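Local coordinates for protein multi-copper Oxidase CueO (Ochrobactrum, PDB 6EVG) that is a laccase-like multicopper oxidase that oxidises lignin model compounds and lignosulfonate, probably passing the electrons through its copper centres to dioxygen, at residues 413-419 and 502-507. Residues are numbered along the deposited sequence; the frame is centred on the assembly and turned at random.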
loop_
_atom_site.group_PDB
_atom_site.type_symbol
_atom_site.label_atom_id
_atom_site.label_comp_id
_atom_site.label_asym_id
_atom_site.label_seq_id
_atom_site.Cartn_x
_atom_site.Cartn_y
_atom_site.Cartn_z
ATOM N N ILE A 413 20.919 -14.102 1.419
ATOM C CA ILE A 413 19.947 -14.071 2.495
ATOM C C ILE A 413 20.495 -13.171 3.591
ATOM O O ILE A 413 21.554 -13.434 4.174
ATOM C CB ILE A 413 19.605 -15.458 3.044
ATOM C CG1 ILE A 413 19.050 -16.360 1.940
ATOM C CG2 ILE A 413 18.710 -15.387 4.258
ATOM C CD1 ILE A 413 17.822 -15.821 1.252
ATOM N N ASP A 414 19.785 -12.107 3.910
ATOM C CA ASP A 414 20.228 -11.115 4.906
ATOM C C ASP A 414 19.864 -11.470 6.335
ATOM O O ASP A 414 20.563 -10.992 7.244
ATOM C CB ASP A 414 19.653 -9.751 4.501
ATOM C CG ASP A 414 20.113 -9.347 3.091
ATOM O OD1 ASP A 414 21.281 -8.985 2.967
ATOM O OD2 ASP A 414 19.313 -9.523 2.139
ATOM N N VAL A 415 18.734 -12.160 6.506
ATOM C CA VAL A 415 18.159 -12.445 7.816
ATOM C C VAL A 415 17.680 -13.863 7.850
ATOM O O VAL A 415 16.952 -14.315 6.939
ATOM C CB VAL A 415 16.990 -11.464 8.121
ATOM C CG1 VAL A 415 16.097 -11.957 9.226
ATOM C CG2 VAL A 415 17.494 -10.040 8.348
ATOM N N GLU A 416 18.003 -14.551 8.936
ATOM C CA GLU A 416 17.403 -15.815 9.294
ATOM C C GLU A 416 16.598 -15.632 10.565
ATOM O O GLU A 416 17.174 -15.384 11.601
ATOM C CB GLU A 416 18.458 -16.923 9.494
ATOM C CG GLU A 416 19.229 -17.239 8.256
ATOM C CD GLU A 416 20.267 -18.349 8.421
ATOM O OE1 GLU A 416 20.359 -18.966 9.491
ATOM O OE2 GLU A 416 20.925 -18.623 7.398
ATOM N N ALA A 417 15.277 -15.698 10.447
ATOM C CA ALA A 417 14.355 -15.457 11.598
ATOM C C ALA A 417 13.740 -16.747 12.041
ATOM O O ALA A 417 13.305 -17.554 11.205
ATOM C CB ALA A 417 13.270 -14.466 11.229
ATOM N N LYS A 418 13.679 -17.023 13.331
ATOM C CA LYS A 418 13.001 -18.248 13.764
ATOM C C LYS A 418 11.506 -18.189 13.456
ATOM O O LYS A 418 10.831 -17.177 13.768
ATOM C CB LYS A 418 13.241 -18.496 15.238
ATOM C CG LYS A 418 14.679 -18.800 15.583
ATOM C CD LYS A 418 14.874 -19.328 16.983
ATOM C CE LYS A 418 14.653 -18.255 18.014
ATOM N NZ LYS A 418 15.424 -18.516 19.267
ATOM N N LEU A 419 10.951 -19.253 12.894
ATOM C CA LEU A 419 9.546 -19.245 12.547
ATOM C C LEU A 419 8.671 -19.075 13.770
ATOM O O LEU A 419 8.849 -19.796 14.747
ATOM C CB LEU A 419 9.172 -20.559 11.860
ATOM C CG LEU A 419 7.730 -20.716 11.347
ATOM C CD1 LEU A 419 7.407 -19.690 10.307
ATOM C CD2 LEU A 419 7.376 -22.097 10.816
ATOM N N ALA A 502 16.190 -6.235 0.954
ATOM C CA ALA A 502 16.886 -7.366 1.574
ATOM C C ALA A 502 15.910 -8.523 1.683
ATOM O O ALA A 502 14.708 -8.390 1.444
ATOM C CB ALA A 502 17.397 -6.937 2.959
ATOM N N GLN A 503 16.442 -9.699 2.017
ATOM C CA GLN A 503 15.691 -10.948 1.994
ATOM C C GLN A 503 15.832 -11.730 3.286
ATOM O O GLN A 503 16.915 -11.701 3.930
ATOM C CB GLN A 503 16.322 -11.908 0.844
ATOM C CG GLN A 503 16.330 -11.271 -0.459
ATOM C CD GLN A 503 16.517 -12.244 -1.554
ATOM O OE1 GLN A 503 15.642 -12.301 -2.401
ATOM N NE2 GLN A 503 17.716 -12.889 -1.648
ATOM N N PHE A 504 14.781 -12.438 3.679
ATOM C CA PHE A 504 14.807 -13.308 4.844
ATOM C C PHE A 504 14.227 -14.658 4.560
ATOM O O PHE A 504 13.362 -14.828 3.673
ATOM C CB PHE A 504 14.213 -12.685 6.108
ATOM C CG PHE A 504 12.679 -12.618 6.179
ATOM C CD1 PHE A 504 11.969 -13.639 6.795
ATOM C CD2 PHE A 504 11.975 -11.510 5.762
ATOM C CE1 PHE A 504 10.584 -13.556 6.953
ATOM C CE2 PHE A 504 10.637 -11.410 5.959
ATOM C CZ PHE A 504 9.917 -12.426 6.535
ATOM N N VAL A 505 14.689 -15.633 5.327
ATOM C CA VAL A 505 14.084 -16.937 5.400
ATOM C C VAL A 505 13.704 -17.220 6.864
ATOM O O VAL A 505 14.251 -16.563 7.777
ATOM C CB VAL A 505 14.987 -18.065 4.868
ATOM C CG1 VAL A 505 15.254 -17.858 3.412
ATOM C CG2 VAL A 505 16.262 -18.241 5.659
ATOM N N THR A 506 12.813 -18.174 7.060
ATOM C CA THR A 506 12.497 -18.657 8.424
ATOM C C THR A 506 13.246 -19.916 8.681
ATOM O O THR A 506 13.442 -20.733 7.780
ATOM C CB THR A 506 10.983 -18.741 8.658
ATOM O OG1 THR A 506 10.350 -19.564 7.673
ATOM C CG2 THR A 506 10.354 -17.359 8.615
ATOM N N VAL A 507 13.652 -20.110 9.945
ATOM C CA VAL A 507 14.396 -21.271 10.410
ATOM C C VAL A 507 13.705 -21.817 11.647
ATOM O O VAL A 507 12.847 -21.294 12.298
ATOM C CB VAL A 507 15.904 -20.920 10.608
ATOM C CG1 VAL A 507 16.574 -20.424 9.314
ATOM C CG2 VAL A 507 16.111 -19.848 11.678
#
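D414 and Q503 open the pairing of two parallel strands, 415-417 and 501-506, where a carboxylate stands in for a backbone acceptor. With CG anti to its carbonyl carbon (chi1 -58°), D414 brings OD2 to Q503 N at 2.9 Å, using the anti lone pair; OD1 is held by a salt bridge to R412. Q503 O in return accepts two bonds, from D414 N at 2.9 Å and from V415 N at 3.2 Å. With an alanine at D414, Q503 N would probably lose its acceptor and R412 its anionic mate. Beyond this start the ladder is regular parallel pairing: A417 N reaches V505 O at 3.0 Å in a nearly straight bond (173°). Past the last bridge, L419 N still bonds to V507 O at 2.8 Å. On one face I413 CD1 lies 3.9 Å from V505 CG1, the side chains crossing at about a right angle, while E416 runs alongside V505. On the other, V415 CB meets F504 CB at 3.6 Å, and the F504 ring leads away to an edge-to-face stack with F476. Strand 415-417 is an outermost strand of this cupredoxin-domain sheet; strand 501-506 pairs on its far side with antiparallel strand 486-490, and V415 also touches strand 332-336.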